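Local atomic coordinates of putative phosphosugar isomerase (Silicibacter pomeroyi DSS-3, PDB entry 3FJ1), a protein that probably binds a phosphorylated sugar through its two SIS domains and may act as a sugar-phosphate isomerase or aminotransferase, its exact reaction being unknown. Residues G118-S130 / V135-E147. Numbering follows the deposited sequence.
Sequences GALCVALTNDAAS and VSAHTIDIHAGPE
Strand 138-141, outermost within the chain in the five-stranded parallel sheet of the first SIS domain, pairs with strand 120-125; with the short helix 131-134 between them they form a beta-alpha-beta unit. The ladder runs from Cys121 O, which takes His138 N, to Thr125 O, which takes Ile142 N; midway, Ile140 N meets Ala123 O at 2.7 Å, almost in line with the carbonyl. On one face Leu124 and Ile140 lie side by side, Leu124 CD2 resting 3.6 Å from Ile140 CB, while Val122 CG1 touches Ile140 CD1. Leu120 CD1 lies in the plane of the His138 ring at its edge, 4.0 Å from His138 CD2. On the other face Thr125 OG1, anti to the backbone N (chi1 -176°), puts CG2 between that N and the carbonyl carbon, 3.5 Å from Thr139 CG2; OG1 itself bonds to Ser99 O and accepts Asp127 N in an ST turn.

Past the strands, Asn126 grips the 144-145 backbone. Its ND2 donates to Gly145 O (2.7 Å), which lies near the amide plane, and its OD1 accepts Ala144 N (3.1 Å) from above that plane and, weakly, Gly145 N. A water lies within bonding distance of both Asn126 OD1 and Asp141 OD1 and may bridge them; Asp141 OD1 also receives His143 N in an Asx turn. Without the amide, as with an alanine here, Ala144 N and Gly145 O would probably lose these partners and the 143-147 loop would be freer to shift. Backbone bonds thus fix the strand register, whereas the Asn126 amide, donating and accepting at once, adds a side-chain tie to the loop before helix 153-171, which Lys154 and Thr155 also hold, through Pro146 O and Glu147 OE1.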
loop_
_atom_site.group_PDB
_atom_site.type_symbol
_atom_site.label_atom_id
_atom_site.label_comp_id
_atom_site.label_asym_id
_atom_site.label_seq_id
_atom_site.Cartn_x
_atom_site.Cartn_y
_atom_site.Cartn_z
ATOM N N GLY A 118 23.440 -0.663 -7.900
ATOM C CA GLY A 118 24.011 -1.909 -7.375
ATOM C C GLY A 118 23.202 -3.173 -7.326
ATOM O O GLY A 118 23.761 -4.227 -7.001
ATOM N N ALA A 119 21.909 -3.090 -7.620
ATOM C CA ALA A 119 21.018 -4.245 -7.484
ATOM C C ALA A 119 21.176 -5.205 -8.656
ATOM O O ALA A 119 21.599 -4.791 -9.757
ATOM C CB ALA A 119 19.550 -3.805 -7.388
ATOM N N LEU A 120 20.855 -6.468 -8.399
ATOM C CA LEU A 120 20.736 -7.503 -9.432
ATOM C C LEU A 120 19.280 -7.413 -9.853
ATOM O O LEU A 120 18.381 -7.782 -9.097
ATOM C CB LEU A 120 21.052 -8.913 -8.884
ATOM C CG LEU A 120 20.849 -10.076 -9.865
ATOM C CD1 LEU A 120 21.834 -9.966 -11.010
ATOM C CD2 LEU A 120 21.015 -11.425 -9.167
ATOM N N CYS A 121 19.032 -6.890 -11.045
ATOM C CA CYS A 121 17.645 -6.703 -11.512
ATOM C C CYS A 121 17.117 -7.884 -12.306
ATOM O O CYS A 121 17.743 -8.307 -13.288
ATOM C CB CYS A 121 17.531 -5.410 -12.327
ATOM S SG CYS A 121 18.099 -3.993 -11.370
ATOM N N VAL A 122 15.982 -8.421 -11.853
ATOM C CA VAL A 122 15.283 -9.534 -12.482
ATOM C C VAL A 122 13.878 -9.068 -12.836
ATOM O O VAL A 122 13.175 -8.535 -11.968
ATOM C CB VAL A 122 15.189 -10.743 -11.519
ATOM C CG1 VAL A 122 14.416 -11.908 -12.136
ATOM C CG2 VAL A 122 16.590 -11.203 -11.067
ATOM N N ALA A 123 13.475 -9.236 -14.097
ATOM C CA ALA A 123 12.144 -8.836 -14.547
ATOM C C ALA A 123 11.261 -10.058 -14.746
ATOM O O ALA A 123 11.704 -11.039 -15.352
ATOM C CB ALA A 123 12.220 -8.045 -15.855
ATOM N N LEU A 124 10.030 -9.989 -14.222
ATOM C CA LEU A 124 8.976 -10.973 -14.455
ATOM C C LEU A 124 7.991 -10.263 -15.418
ATOM O O LEU A 124 7.343 -9.284 -15.051
ATOM C CB LEU A 124 8.255 -11.368 -13.170
ATOM C CG LEU A 124 9.107 -11.924 -12.019
ATOM C CD1 LEU A 124 8.225 -12.440 -10.861
ATOM C CD2 LEU A 124 10.066 -12.990 -12.479
ATOM N N THR A 125 7.940 -10.738 -16.654
ATOM C CA THR A 125 7.199 -10.050 -17.719
ATOM C C THR A 125 6.684 -11.026 -18.764
ATOM O O THR A 125 7.226 -12.141 -18.904
ATOM C CB THR A 125 8.077 -8.906 -18.380
ATOM O OG1 THR A 125 7.331 -8.176 -19.361
ATOM C CG2 THR A 125 9.334 -9.416 -19.032
ATOM N N ASN A 126 5.619 -10.597 -19.450
ATOM C CA ASN A 126 5.011 -11.366 -20.560
ATOM C C ASN A 126 5.639 -10.991 -21.916
ATOM O O ASN A 126 5.243 -11.530 -22.958
ATOM C CB ASN A 126 3.485 -11.154 -20.587
ATOM C CG ASN A 126 2.735 -12.304 -21.248
ATOM O OD1 ASN A 126 3.160 -13.473 -21.202
ATOM N ND2 ASN A 126 1.588 -11.975 -21.874
ATOM N N ASP A 127 6.569 -10.036 -21.917
ATOM C CA ASP A 127 7.300 -9.686 -23.139
ATOM C C ASP A 127 8.794 -9.628 -22.877
ATOM O O ASP A 127 9.315 -8.621 -22.380
ATOM C CB ASP A 127 6.800 -8.357 -23.707
ATOM C CG ASP A 127 7.404 -8.047 -25.063
ATOM O OD1 ASP A 127 8.354 -8.749 -25.482
ATOM O OD2 ASP A 127 6.921 -7.090 -25.701
ATOM N N ALA A 128 9.493 -10.698 -23.240
ATOM C CA ALA A 128 10.939 -10.772 -23.054
ATOM C C ALA A 128 11.758 -9.793 -23.918
ATOM O O ALA A 128 12.960 -9.672 -23.726
ATOM C CB ALA A 128 11.418 -12.215 -23.290
ATOM N N ALA A 129 11.138 -9.128 -24.888
ATOM C CA ALA A 129 11.854 -8.170 -25.721
ATOM C C ALA A 129 11.500 -6.727 -25.370
ATOM O O ALA A 129 11.903 -5.812 -26.079
ATOM C CB ALA A 129 11.592 -8.436 -27.205
ATOM N N SER A 130 10.804 -6.532 -24.245
ATOM C CA SER A 130 10.351 -5.212 -23.813
ATOM C C SER A 130 11.460 -4.294 -23.326
ATOM O O SER A 130 12.567 -4.739 -23.029
ATOM C CB SER A 130 9.383 -5.392 -22.654
ATOM O OG SER A 130 10.084 -5.971 -21.586
ATOM N N VAL A 135 16.598 -3.405 -19.549
ATOM C CA VAL A 135 17.315 -2.792 -18.412
ATOM C C VAL A 135 17.510 -3.763 -17.234
ATOM O O VAL A 135 17.991 -3.353 -16.161
ATOM C CB VAL A 135 16.647 -1.465 -17.943
ATOM C CG1 VAL A 135 16.588 -0.426 -19.120
ATOM C CG2 VAL A 135 15.258 -1.712 -17.332
ATOM N N SER A 136 17.160 -5.038 -17.414
ATOM C CA SER A 136 17.343 -6.045 -16.374
ATOM C C SER A 136 18.506 -6.991 -16.650
ATOM O O SER A 136 18.851 -7.207 -17.795
ATOM C CB SER A 136 16.059 -6.825 -16.174
ATOM O OG SER A 136 14.972 -5.921 -15.960
ATOM N N ALA A 137 19.118 -7.518 -15.592
ATOM C CA ALA A 137 20.184 -8.499 -15.712
ATOM C C ALA A 137 19.627 -9.837 -16.181
ATOM O O ALA A 137 20.287 -10.561 -16.925
ATOM C CB ALA A 137 20.957 -8.657 -14.365
ATOM N N HIS A 138 18.408 -10.159 -15.744
ATOM C CA HIS A 138 17.732 -11.374 -16.134
ATOM C C HIS A 138 16.259 -11.106 -16.367
ATOM O O HIS A 138 15.656 -10.275 -15.684
ATOM C CB HIS A 138 17.861 -12.416 -15.023
ATOM C CG HIS A 138 19.274 -12.758 -14.695
ATOM N ND1 HIS A 138 20.003 -13.661 -15.433
ATOM C CD2 HIS A 138 20.099 -12.312 -13.726
ATOM C CE1 HIS A 138 21.227 -13.742 -14.944
ATOM N NE2 HIS A 138 21.316 -12.926 -13.911
ATOM N N THR A 139 15.677 -11.827 -17.325
ATOM C CA THR A 139 14.245 -11.750 -17.560
ATOM C C THR A 139 13.635 -13.127 -17.473
ATOM O O THR A 139 14.123 -14.081 -18.097
ATOM C CB THR A 139 13.929 -11.136 -18.903
ATOM O OG1 THR A 139 14.401 -9.788 -18.883
ATOM C CG2 THR A 139 12.383 -11.172 -19.189
ATOM N N ILE A 140 12.577 -13.244 -16.688
ATOM C CA ILE A 140 11.811 -14.466 -16.637
ATOM C C ILE A 140 10.490 -14.219 -17.379
ATOM O O ILE A 140 9.633 -13.417 -16.943
ATOM C CB ILE A 140 11.551 -14.923 -15.191
ATOM C CG1 ILE A 140 12.876 -15.319 -14.537
ATOM C CG2 ILE A 140 10.560 -16.063 -15.170
ATOM C CD1 ILE A 140 12.834 -15.474 -13.052
ATOM N N ASP A 141 10.337 -14.896 -18.515
ATOM C CA ASP A 141 9.102 -14.855 -19.290
ATOM C C ASP A 141 8.017 -15.645 -18.510
ATOM O O ASP A 141 8.183 -16.843 -18.215
ATOM C CB ASP A 141 9.367 -15.489 -20.647
ATOM C CG ASP A 141 8.204 -15.383 -21.622
ATOM O OD1 ASP A 141 7.023 -15.209 -21.243
ATOM O OD2 ASP A 141 8.506 -15.538 -22.833
ATOM N N ILE A 142 6.927 -14.969 -18.181
ATOM C CA ILE A 142 5.818 -15.586 -17.419
ATOM C C ILE A 142 4.893 -16.523 -18.219
ATOM O O ILE A 142 4.064 -17.245 -17.631
ATOM C CB ILE A 142 4.995 -14.512 -16.644
ATOM C CG1 ILE A 142 4.128 -13.646 -17.589
ATOM C CG2 ILE A 142 5.986 -13.667 -15.743
ATOM C CD1 ILE A 142 3.215 -12.627 -16.870
ATOM N N HIS A 143 5.043 -16.547 -19.535
ATOM C CA HIS A 143 4.251 -17.446 -20.372
ATOM C C HIS A 143 2.730 -17.366 -20.159
ATOM O O HIS A 143 2.043 -18.378 -20.126
ATOM C CB HIS A 143 4.763 -18.902 -20.201
ATOM C CG HIS A 143 6.161 -19.117 -20.692
ATOM N ND1 HIS A 143 7.277 -18.859 -19.925
ATOM C CD2 HIS A 143 6.623 -19.552 -21.886
ATOM C CE1 HIS A 143 8.363 -19.133 -20.621
ATOM N NE2 HIS A 143 7.990 -19.556 -21.813
ATOM N N ALA A 144 2.219 -16.146 -20.016
ATOM C CA ALA A 144 0.798 -15.901 -19.841
ATOM C C ALA A 144 0.119 -15.962 -21.203
ATOM O O ALA A 144 -1.065 -16.271 -21.285
ATOM C CB ALA A 144 0.573 -14.523 -19.241
ATOM N N GLY A 145 0.883 -15.681 -22.260
ATOM C CA GLY A 145 0.322 -15.591 -23.623
ATOM C C GLY A 145 -0.450 -14.290 -23.769
ATOM O O GLY A 145 -0.452 -13.456 -22.882
ATOM N N PRO A 146 -1.092 -14.082 -24.921
ATOM C CA PRO A 146 -1.841 -12.835 -25.093
ATOM C C PRO A 146 -3.051 -12.739 -24.154
ATOM O O PRO A 146 -3.770 -13.721 -23.961
ATOM C CB PRO A 146 -2.289 -12.881 -26.580
ATOM C CG PRO A 146 -2.229 -14.319 -26.978
ATOM C CD PRO A 146 -1.151 -14.960 -26.100
ATOM N N GLU A 147 -3.231 -11.583 -23.537
ATOM C CA GLU A 147 -4.392 -11.362 -22.691
ATOM C C GLU A 147 -5.328 -10.587 -23.581
ATOM O O GLU A 147 -4.887 -9.717 -24.303
ATOM C CB GLU A 147 -4.097 -10.460 -21.483
ATOM C CG GLU A 147 -2.845 -10.731 -20.623
ATOM C CD GLU A 147 -2.899 -11.940 -19.678
ATOM O OE1 GLU A 147 -3.812 -12.066 -18.783
ATOM O OE2 GLU A 147 -1.930 -12.743 -19.818
HETATM O O HOH W 1 5.009 -14.714 -22.845
HETATM O O HOH W 2 7.963 -12.912 -24.254
#